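Local coordinates for septation protein imp2 (Schizosaccharomyces pombe, PDB 5C1F), which is required for normal septation and takes part in disassembling the medial ring, linking the cytoskeleton to phospholipid membranes, at residues S28-I33 / E216-F221; E35-F40 / N102-Y107; A86-Q91 / C237-Q242. All coordinates share one frame; numbering follows the deposited sequence. Where two conformers were deposited one is given.

Contact 1 (S28-I33 / E216-F221); sequences SDVKHI and EERRHF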
loop_
_atom_site.group_PDB
_atom_site.type_symbol
_atom_site.label_atom_id
_atom_site.label_comp_id
_atom_site.label_asym_id
_atom_site.label_seq_id
_atom_site.Cartn_x
_atom_site.Cartn_y
_atom_site.Cartn_z
ATOM N N SER A 28 -2.509 -33.390 -11.348
ATOM C CA SER A 28 -1.566 -32.946 -10.327
ATOM C C SER A 28 -0.781 -31.713 -10.774
ATOM O O SER A 28 -0.343 -30.916 -9.946
ATOM C CB SER A 28 -0.602 -34.078 -9.966
ATOM O OG SER A 28 0.184 -34.447 -11.084
ATOM N N ASP A 29 -0.597 -31.567 -12.084
ATOM C CA ASP A 29 0.100 -30.408 -12.636
ATOM C C ASP A 29 -0.791 -29.175 -12.568
ATOM O O ASP A 29 -0.337 -28.083 -12.222
ATOM C CB ASP A 29 0.528 -30.666 -14.083
ATOM C CG ASP A 29 1.557 -31.771 -14.199
ATOM O OD1 ASP A 29 2.280 -32.017 -13.209
ATOM O OD2 ASP A 29 1.644 -32.388 -15.282
ATOM N N VAL A 30 -2.060 -29.366 -12.909
ATOM C CA VAL A 30 -3.071 -28.324 -12.793
ATOM C C VAL A 30 -3.172 -27.836 -11.350
ATOM O O VAL A 30 -3.260 -26.634 -11.092
ATOM C CB VAL A 30 -4.447 -28.834 -13.274
ATOM C CG1 VAL A 30 -5.554 -27.878 -12.870
ATOM C CG2 VAL A 30 -4.438 -29.046 -14.781
ATOM N N LYS A 31 -3.144 -28.778 -10.412
ATOM C CA LYS A 31 -3.231 -28.453 -8.991
ATOM C C LYS A 31 -2.016 -27.652 -8.529
ATOM O O LYS A 31 -2.142 -26.711 -7.744
ATOM C CB LYS A 31 -3.367 -29.733 -8.162
ATOM C CG LYS A 31 -3.381 -29.493 -6.661
ATOM C CD LYS A 31 -3.521 -30.787 -5.878
ATOM C CE LYS A 31 -3.477 -30.509 -4.382
ATOM N NZ LYS A 31 -3.586 -31.747 -3.566
ATOM N N HIS A 32 -0.845 -28.037 -9.030
ATOM C CA HIS A 32 0.412 -27.366 -8.716
ATOM C C HIS A 32 0.408 -25.912 -9.189
ATOM O O HIS A 32 0.727 -24.999 -8.425
ATOM C CB HIS A 32 1.579 -28.124 -9.353
ATOM C CG HIS A 32 2.927 -27.630 -8.941
ATOM N ND1 HIS A 32 3.425 -27.794 -7.661
ATOM C CD2 HIS A 32 3.894 -26.986 -9.633
ATOM C CE1 HIS A 32 4.629 -27.269 -7.588
ATOM N NE2 HIS A 32 4.942 -26.768 -8.775
ATOM N N ILE A 33 0.052 -25.714 -10.454
ATOM C CA ILE A 33 -0.072 -24.380 -11.037
ATOM C C ILE A 33 -1.057 -23.531 -10.245
ATOM O O ILE A 33 -0.807 -22.358 -9.962
ATOM C CB ILE A 33 -0.540 -24.449 -12.507
ATOM C CG1 ILE A 33 0.467 -25.224 -13.359
ATOM C CG2 ILE A 33 -0.765 -23.052 -13.073
ATOM C CD1 ILE A 33 -0.052 -25.583 -14.735
ATOM N N GLU A 216 -10.135 -26.227 -20.897
ATOM C CA GLU A 216 -10.615 -24.979 -21.479
ATOM C C GLU A 216 -11.166 -24.032 -20.412
ATOM O O GLU A 216 -10.945 -22.825 -20.474
ATOM C CB GLU A 216 -11.680 -25.261 -22.537
ATOM C CG GLU A 216 -11.138 -25.945 -23.777
ATOM C CD GLU A 216 -12.230 -26.336 -24.749
ATOM O OE1 GLU A 216 -13.418 -26.123 -24.429
ATOM O OE2 GLU A 216 -11.896 -26.858 -25.833
ATOM N N GLU A 217 -11.878 -24.583 -19.433
ATOM C CA GLU A 217 -12.406 -23.776 -18.339
ATOM C C GLU A 217 -11.284 -23.280 -17.437
ATOM O O GLU A 217 -11.353 -22.175 -16.895
ATOM C CB GLU A 217 -13.418 -24.573 -17.518
ATOM C CG GLU A 217 -14.678 -24.944 -18.270
ATOM C CD GLU A 217 -15.489 -25.994 -17.543
ATOM O OE1 GLU A 217 -15.246 -26.202 -16.334
ATOM O OE2 GLU A 217 -16.364 -26.618 -18.183
ATOM N N ARG A 218 -10.255 -24.108 -17.275
ATOM C CA ARG A 218 -9.119 -23.765 -16.427
ATOM C C ARG A 218 -8.441 -22.494 -16.912
ATOM O O ARG A 218 -8.097 -21.619 -16.119
ATOM C CB ARG A 218 -8.106 -24.909 -16.394
ATOM C CG ARG A 218 -6.919 -24.660 -15.484
ATOM C CD ARG A 218 -5.841 -25.715 -15.677
ATOM N NE ARG A 218 -5.127 -25.545 -16.940
ATOM C CZ ARG A 218 -4.035 -24.798 -17.085
ATOM N NH1 ARG A 218 -3.528 -24.151 -16.044
ATOM N NH2 ARG A 218 -3.450 -24.700 -18.270
ATOM N N ARG A 219 -8.260 -22.396 -18.224
ATOM C CA ARG A 219 -7.566 -21.261 -18.810
ATOM C C ARG A 219 -8.428 -20.004 -18.777
ATOM O O ARG A 219 -7.918 -18.904 -18.560
ATOM C CB ARG A 219 -7.131 -21.589 -20.240
ATOM C CG ARG A 219 -6.121 -22.726 -20.295
ATOM C CD ARG A 219 -5.530 -22.921 -21.679
ATOM N NE ARG A 219 -4.510 -23.966 -21.668
ATOM C CZ ARG A 219 -3.201 -23.739 -21.621
ATOM N NH1 ARG A 219 -2.740 -22.495 -21.598
ATOM N NH2 ARG A 219 -2.352 -24.757 -21.606
ATOM N N HIS A 220 -9.731 -20.166 -18.984
ATOM C CA HIS A 220 -10.652 -19.044 -18.841
ATOM C C HIS A 220 -10.671 -18.570 -17.393
ATOM O O HIS A 220 -10.701 -17.368 -17.125
ATOM C CB HIS A 220 -12.061 -19.426 -19.290
ATOM C CG HIS A 220 -12.244 -19.432 -20.776
ATOM N ND1 HIS A 220 -12.222 -18.281 -21.532
ATOM C CD2 HIS A 220 -12.463 -20.450 -21.644
ATOM C CE1 HIS A 220 -12.414 -18.589 -22.805
ATOM N NE2 HIS A 220 -12.563 -19.897 -22.898
ATOM N N PHE A 221 -10.647 -19.522 -16.465
ATOM C CA PHE A 221 -10.649 -19.199 -15.045
ATOM C C PHE A 221 -9.431 -18.360 -14.661
ATOM O O PHE A 221 -9.564 -17.308 -14.036
ATOM C CB PHE A 221 -10.692 -20.474 -14.200
ATOM C CG PHE A 221 -10.304 -20.258 -12.766
ATOM C CD1 PHE A 221 -11.187 -19.664 -11.877
ATOM C CD2 PHE A 221 -9.051 -20.636 -12.308
ATOM C CE1 PHE A 221 -10.826 -19.456 -10.555
ATOM C CE2 PHE A 221 -8.685 -20.429 -10.988
ATOM C CZ PHE A 221 -9.573 -19.838 -10.112
HETATM O O HOH W 1 -4.066 -24.512 -12.907
#
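V30 on helix 18-59 and R218 on helix 162-252 are the nearest CA pair across the segments, 8.4 Å apart, a separation bridged almost entirely by the long arginine. R218 leaves its helix stretched out, CG anti to the backbone N (chi1 -177°), which carries CD to the fork of V30; the bend at chi3 (73°) then turns NE and the guanidinium. R218 CD is 3.6 Å from V30 CG1 and 3.7 Å from V30 CG2. Beyond the bend, I33 crosses the arginine at about a right angle and brings its CD1 to 4.0 Å from R218 NH1. A water accepts from R218 NH1 at 3.2 Å, in the guanidinium plane, and donates to V30 O at 2.9 Å. It thus ties the arginine to the carbonyl of the opposing helix. R218 NH2 also lies 3.4 Å above one face of the R219 guanidinium, toward its rim. These close positive groups are probably offset by E215, which makes salt bridges to both arginines, and by E67 of the second subunit, which pairs with R218 NH1. Y107 of helix 69-155 packs on both V30 and R218. The aliphatic stem of the arginine therefore serves as apolar filling between two helices of the F-BAR bundle, while its buried charge is met by carboxylates, one of them across the dimer interface, so one side chain joins both bundle and dimer.

Contact 2 (E35-F40 / N102-Y107); sequences EELRSF and NAFTRY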
loop_
_atom_site.group_PDB
_atom_site.type_symbol
_atom_site.label_atom_id
_atom_site.label_comp_id
_atom_site.label_asym_id
_atom_site.label_seq_id
_atom_site.Cartn_x
_atom_site.Cartn_y
_atom_site.Cartn_z
ATOM N N GLU A 35 -1.976 -23.868 -7.105
ATOM C CA GLU A 35 -1.497 -23.582 -5.759
ATOM C C GLU A 35 -0.414 -22.503 -5.759
ATOM O O GLU A 35 -0.321 -21.711 -4.822
ATOM C CB GLU A 35 -0.979 -24.867 -5.101
ATOM C CG GLU A 35 -0.292 -24.675 -3.750
ATOM C CD GLU A 35 -1.202 -24.079 -2.690
ATOM O OE1 GLU A 35 -2.439 -24.200 -2.820
ATOM O OE2 GLU A 35 -0.674 -23.487 -1.724
ATOM N N GLU A 36 0.399 -22.469 -6.811
ATOM C CA GLU A 36 1.424 -21.438 -6.947
ATOM C C GLU A 36 0.807 -20.050 -7.000
ATOM O O GLU A 36 1.252 -19.133 -6.307
ATOM C CB GLU A 36 2.263 -21.666 -8.203
ATOM C CG GLU A 36 3.247 -22.805 -8.095
ATOM C CD GLU A 36 4.118 -22.930 -9.329
ATOM O OE1 GLU A 36 3.670 -22.507 -10.417
ATOM O OE2 GLU A 36 5.250 -23.443 -9.210
ATOM N N LEU A 37 -0.216 -19.899 -7.832
ATOM C CA LEU A 37 -0.884 -18.617 -7.994
ATOM C C LEU A 37 -1.666 -18.237 -6.739
ATOM O O LEU A 37 -1.713 -17.064 -6.365
ATOM C CB LEU A 37 -1.802 -18.651 -9.215
ATOM C CG LEU A 37 -1.054 -18.584 -10.550
ATOM C CD1 LEU A 37 -1.957 -18.965 -11.715
ATOM C CD2 LEU A 37 -0.461 -17.194 -10.760
ATOM N N ARG A 38 -2.268 -19.228 -6.086
ATOM C CA ARG A 38 -2.974 -18.979 -4.834
ATOM C C ARG A 38 -2.017 -18.398 -3.804
ATOM O O ARG A 38 -2.329 -17.414 -3.137
ATOM C CB ARG A 38 -3.607 -20.258 -4.285
ATOM C CG ARG A 38 -4.521 -20.013 -3.088
ATOM C CD ARG A 38 -4.532 -21.192 -2.128
ATOM N NE ARG A 38 -3.189 -21.516 -1.655
ATOM C CZ ARG A 38 -2.547 -20.851 -0.698
ATOM N NH1 ARG A 38 -3.122 -19.817 -0.100
ATOM N NH2 ARG A 38 -1.325 -21.221 -0.340
ATOM N N SER A 39 -0.846 -19.018 -3.691
ATOM C CA SER A 39 0.181 -18.585 -2.752
ATOM C C SER A 39 0.681 -17.182 -3.077
ATOM O O SER A 39 0.920 -16.373 -2.180
ATOM C CB SER A 39 1.349 -19.573 -2.755
ATOM O OG SER A 39 2.390 -19.132 -1.904
ATOM N N PHE A 40 0.836 -16.902 -4.366
ATOM C CA PHE A 40 1.273 -15.589 -4.823
ATOM C C PHE A 40 0.279 -14.506 -4.409
ATOM O O PHE A 40 0.654 -13.498 -3.805
ATOM C CB PHE A 40 1.457 -15.590 -6.343
ATOM C CG PHE A 40 1.872 -14.259 -6.910
ATOM C CD1 PHE A 40 3.209 -13.899 -6.963
ATOM C CD2 PHE A 40 0.925 -13.372 -7.400
ATOM C CE1 PHE A 40 3.595 -12.674 -7.487
ATOM C CE2 PHE A 40 1.304 -12.148 -7.925
ATOM C CZ PHE A 40 2.640 -11.797 -7.969
ATOM N N ASN A 102 -9.072 -16.645 -2.785
ATOM C CA ASN A 102 -10.024 -17.712 -2.486
ATOM C C ASN A 102 -10.639 -18.335 -3.735
ATOM O O ASN A 102 -11.200 -19.426 -3.672
ATOM C CB ASN A 102 -11.133 -17.195 -1.569
ATOM C CG ASN A 102 -10.644 -16.933 -0.156
ATOM O OD1 ASN A 102 -9.599 -17.442 0.256
ATOM N ND2 ASN A 102 -11.400 -16.138 0.595
ATOM N N ALA A 103 -10.537 -17.640 -4.864
ATOM C CA ALA A 103 -11.026 -18.179 -6.128
ATOM C C ALA A 103 -10.209 -19.405 -6.521
ATOM O O ALA A 103 -10.751 -20.383 -7.033
ATOM C CB ALA A 103 -10.975 -17.124 -7.224
ATOM N N PHE A 104 -8.902 -19.345 -6.272
ATOM C CA PHE A 104 -8.024 -20.489 -6.498
ATOM C C PHE A 104 -8.352 -21.614 -5.527
ATOM O O PHE A 104 -8.286 -22.790 -5.884
ATOM C CB PHE A 104 -6.553 -20.094 -6.350
ATOM C CG PHE A 104 -6.101 -19.065 -7.339
ATOM C CD1 PHE A 104 -5.747 -19.432 -8.627
ATOM C CD2 PHE A 104 -6.028 -17.728 -6.984
ATOM C CE1 PHE A 104 -5.331 -18.485 -9.543
ATOM C CE2 PHE A 104 -5.614 -16.778 -7.894
ATOM C CZ PHE A 104 -5.264 -17.156 -9.177
ATOM N N THR A 105 -8.699 -21.241 -4.298
ATOM C CA THR A 105 -9.051 -22.210 -3.266
ATOM C C THR A 105 -10.320 -22.966 -3.643
ATOM O O THR A 105 -10.383 -24.189 -3.520
ATOM C CB THR A 105 -9.250 -21.535 -1.896
ATOM O OG1 THR A 105 -8.035 -20.890 -1.496
ATOM C CG2 THR A 105 -9.642 -22.564 -0.845
ATOM N N ARG A 106 -11.321 -22.225 -4.111
ATOM C CA ARG A 106 -12.587 -22.811 -4.534
ATOM C C ARG A 106 -12.403 -23.663 -5.789
ATOM O O ARG A 106 -13.121 -24.638 -5.998
ATOM C CB ARG A 106 -13.638 -21.716 -4.775
ATOM C CG ARG A 106 -14.038 -20.955 -3.509
ATOM C CD ARG A 106 -15.180 -19.963 -3.749
ATOM N NE ARG A 106 -14.817 -18.892 -4.677
ATOM C CZ ARG A 106 -14.408 -17.679 -4.311
ATOM N NH1 ARG A 106 -14.105 -16.779 -5.235
ATOM N NH2 ARG A 106 -14.305 -17.362 -3.026
ATOM N N TYR A 107 -11.430 -23.296 -6.617
ATOM C CA TYR A 107 -11.113 -24.061 -7.815
ATOM C C TYR A 107 -10.483 -25.401 -7.445
ATOM O O TYR A 107 -10.829 -26.435 -8.015
ATOM C CB TYR A 107 -10.174 -23.282 -8.740
ATOM C CG TYR A 107 -9.874 -24.029 -10.020
ATOM C CD1 TYR A 107 -10.694 -23.894 -11.129
ATOM C CD2 TYR A 107 -8.786 -24.892 -10.109
ATOM C CE1 TYR A 107 -10.435 -24.586 -12.297
ATOM C CE2 TYR A 107 -8.520 -25.590 -11.270
ATOM C CZ TYR A 107 -9.347 -25.432 -12.363
ATOM O OH TYR A 107 -9.088 -26.123 -13.525
#
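In the antiparallel pairing of helices 18-59 and 69-155 within the F-BAR bundle, L37 and R38 receive the ring of F104. The short segments run at 152° with their axes 8.8 Å apart at closest approach, yet the CA atoms of R38 and F104 come within 5.5 Å. F104 sets CG anti to its carbonyl carbon (chi1 -62°), which sends the ring toward helix 18-59, and chi2 (-81°) turns one face onto that helix's backbone. L37 C sits 4.3 Å above the ring centre, and R38 N lies above the same face but nearer the rim. At the far end of the ring, L37 CB touches F104 CE1 at 3.5 Å, and nearer the root R38 CB meets F104 CB at 3.6 Å. The chain of R38 bends at chi2, passing CD 3.6 Å from T105 OG1, and again at chi3. Its guanidinium plane is almost perpendicular to the F104 ring, and only CB and CG of the side chain lie against F104. The guanidinium grips E35 side-on within its own helix: R38 NE donates to E35 OE1 at 3.0 Å and R38 NH2 to E35 OE2 at 2.7 Å, fixing the charged end's rotation. L222 of helix 162-252 packs on both L37 and F104, and F63 of the second subunit on L37. Antiparallel long helices packed side by side form the elongated bundle of the F-BAR domain.

Contact 3 (A86-Q91 / C237-Q242); sequences AKSHLQ and CFNDDQ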
loop_
_atom_site.group_PDB
_atom_site.type_symbol
_atom_site.label_atom_id
_atom_site.label_comp_id
_atom_site.label_asym_id
_atom_site.label_seq_id
_atom_site.Cartn_x
_atom_site.Cartn_y
_atom_site.Cartn_z
ATOM N N ALA A 86 -7.088 4.606 3.479
ATOM C CA ALA A 86 -6.900 3.407 4.293
ATOM C C ALA A 86 -8.107 2.474 4.202
ATOM O O ALA A 86 -7.954 1.276 3.976
ATOM C CB ALA A 86 -6.635 3.785 5.747
ATOM N N LYS A 87 -9.302 3.035 4.385
ATOM C CA LYS A 87 -10.549 2.274 4.307
ATOM C C LYS A 87 -10.689 1.562 2.969
ATOM O O LYS A 87 -11.119 0.408 2.905
ATOM C CB LYS A 87 -11.759 3.187 4.513
ATOM C CG LYS A 87 -11.780 3.945 5.821
ATOM C CD LYS A 87 -12.895 4.984 5.814
ATOM C CE LYS A 87 -12.816 5.906 7.018
ATOM N NZ LYS A 87 -13.865 6.963 6.974
ATOM N N SER A 88 -10.341 2.272 1.901
ATOM C CA SER A 88 -10.408 1.720 0.558
ATOM C C SER A 88 -9.435 0.555 0.420
ATOM O O SER A 88 -9.816 -0.532 -0.012
ATOM C CB SER A 88 -10.106 2.801 -0.484
ATOM O OG SER A 88 -10.009 2.251 -1.789
ATOM N N HIS A 89 -8.182 0.785 0.802
ATOM C CA HIS A 89 -7.166 -0.258 0.720
ATOM C C HIS A 89 -7.529 -1.479 1.571
ATOM O O HIS A 89 -7.210 -2.606 1.198
ATOM C CB HIS A 89 -5.799 0.297 1.128
ATOM C CG HIS A 89 -5.133 1.098 0.054
ATOM N ND1 HIS A 89 -4.489 0.514 -1.017
ATOM C CD2 HIS A 89 -5.015 2.435 -0.123
ATOM C CE1 HIS A 89 -4.002 1.457 -1.803
ATOM N NE2 HIS A 89 -4.309 2.633 -1.285
ATOM N N LEU A 90 -8.209 -1.266 2.695
ATOM C CA LEU A 90 -8.654 -2.387 3.522
ATOM C C LEU A 90 -9.722 -3.196 2.795
ATOM O O LEU A 90 -9.692 -4.429 2.802
ATOM C CB LEU A 90 -9.189 -1.907 4.873
ATOM C CG LEU A 90 -9.558 -3.022 5.858
ATOM C CD1 LEU A 90 -8.349 -3.896 6.163
ATOM C CD2 LEU A 90 -10.146 -2.457 7.140
ATOM N N GLN A 91 -10.660 -2.491 2.167
ATOM C CA GLN A 91 -11.698 -3.122 1.359
ATOM C C GLN A 91 -11.078 -3.875 0.175
ATOM O O GLN A 91 -11.491 -4.986 -0.148
ATOM C CB GLN A 91 -12.701 -2.068 0.867
ATOM C CG GLN A 91 -13.718 -2.558 -0.163
ATOM C CD GLN A 91 -14.807 -3.432 0.435
ATOM O OE1 GLN A 91 -14.543 -4.530 0.926
ATOM N NE2 GLN A 91 -16.044 -2.948 0.389
ATOM N N CYS A 237 -6.681 2.648 -7.329
ATOM C CA CYS A 237 -6.046 3.841 -7.865
ATOM C C CYS A 237 -7.054 4.969 -8.041
ATOM O O CYS A 237 -6.789 6.112 -7.677
ATOM C CB CYS A 237 -5.361 3.527 -9.192
ATOM S SG CYS A 237 -4.000 2.354 -9.035
ATOM N N PHE A 238 -8.215 4.641 -8.598
ATOM C CA PHE A 238 -9.287 5.616 -8.755
ATOM C C PHE A 238 -9.678 6.222 -7.405
ATOM O O PHE A 238 -9.716 7.444 -7.250
ATOM C CB PHE A 238 -10.500 4.959 -9.424
ATOM C CG PHE A 238 -11.674 5.880 -9.600
ATOM C CD1 PHE A 238 -11.736 6.743 -10.679
ATOM C CD2 PHE A 238 -12.726 5.875 -8.689
ATOM C CE1 PHE A 238 -12.822 7.591 -10.849
ATOM C CE2 PHE A 238 -13.812 6.723 -8.854
ATOM C CZ PHE A 238 -13.861 7.580 -9.934
ATOM N N ASN A 239 -9.950 5.361 -6.427
ATOM C CA ASN A 239 -10.349 5.808 -5.093
ATOM C C ASN A 239 -9.333 6.752 -4.451
ATOM O O ASN A 239 -9.697 7.825 -3.967
ATOM C CB ASN A 239 -10.580 4.607 -4.174
ATOM C CG ASN A 239 -11.818 3.815 -4.548
ATOM O OD1 ASN A 239 -12.652 4.272 -5.333
ATOM N ND2 ASN A 239 -11.949 2.622 -3.975
ATOM N N ASP A 240 -8.064 6.350 -4.443
ATOM C CA ASP A 240 -7.014 7.163 -3.842
ATOM C C ASP A 240 -6.836 8.482 -4.585
ATOM O O ASP A 240 -6.614 9.524 -3.967
ATOM C CB ASP A 240 -5.691 6.399 -3.809
ATOM C CG ASP A 240 -5.639 5.372 -2.699
ATOM O OD1 ASP A 240 -6.701 5.066 -2.116
ATOM O OD2 ASP A 240 -4.534 4.864 -2.414
ATOM N N ASP A 241 -6.934 8.438 -5.909
ATOM C CA ASP A 241 -6.790 9.651 -6.703
ATOM C C ASP A 241 -7.938 10.624 -6.439
ATOM O O ASP A 241 -7.736 11.841 -6.437
ATOM C CB ASP A 241 -6.715 9.329 -8.195
ATOM C CG ASP A 241 -6.530 10.570 -9.039
ATOM O OD1 ASP A 241 -5.605 11.353 -8.736
ATOM O OD2 ASP A 241 -7.321 10.781 -9.982
ATOM N N GLN A 242 -9.139 10.089 -6.218
ATOM C CA GLN A 242 -10.287 10.931 -5.892
ATOM C C GLN A 242 -10.091 11.591 -4.533
ATOM O O GLN A 242 -10.465 12.749 -4.340
ATOM C CB GLN A 242 -11.590 10.127 -5.902
ATOM C CG GLN A 242 -12.062 9.703 -7.284
ATOM C CD GLN A 242 -12.355 10.881 -8.195
ATOM O OE1 GLN A 242 -13.335 11.601 -8.003
ATOM N NE2 GLN A 242 -11.504 11.082 -9.195
HETATM O O HOH W 2 -7.376 2.518 -2.449
#
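A polar layer built on a histidine-carboxylate hydrogen bond, H89 to D240, joins helices 69-155 and 162-252. H89 NE2 donates to D240 OD2 over a short 2.5 Å, with an angle of 149° at the hydrogen. The acceptor lies at the ring edge, tilted 18° from the imidazole plane, and is met on its syn side; ring and carboxylate are turned steeply against each other. One step back in the sequence of each helix, S88 and N239 form a second link: N239 ND2 donates to S88 OG at 2.9 Å, with the hydroxyl oxygen close to the amide plane. S88 reaches it because chi1 (173°) carries OG anti to the backbone N. A water joins the two links. It is hydrogen-bonded to S88 OG at 2.7 Å and donates to D240 OD1, also at 2.7 Å, while sitting over the centre of one H89 ring face. Both carboxylate oxygens of D240 are thus engaged. The segments run almost exactly antiparallel, their axes 9.7 Å apart, and here, in the antiparallel helical bundle of the F-BAR domain, side-chain hydrogen bonds and a water link the two helices. On the third helix, 18-59, E48 accepts from H89 ND1 and Y51 meets the imidazole ring edge-to-face. With a carboxylate at each nitrogen, the buried imidazole probably tends toward its protonated form. With D240 replaced by an alanine, H89 NE2 is likely to lose its acceptor and the water one of its partners, and the imidazole would probably be held less firmly in its rotation. The dimer interface runs alongside, C237 of the second subunit packing on D240 and S234 of that subunit bonding to D241.

Overall arrangement
From the N terminus, helix 18-59 supplies first residues 28-33 and then 35-40. Helix 69-155 follows with 86-91 and 102-107, and helix 162-252 ends the set with 216-221 and 237-242. Contact 2 closes the shorter loop, helix 18-59 to helix 69-155, and lies wholly within the larger one that contact 1 closes onto helix 162-252. Contact 3 starts inside both loops and ends beyond them, so it crosses each. Contacts 1 and 2 touch, F221 packing on F104 and Y107, with centres 10 Å apart; contact 3 lies further along the bundle, its centre about 24 Å from that of contact 2. Together they join all three long helices pairwise, and each borders the second subunit.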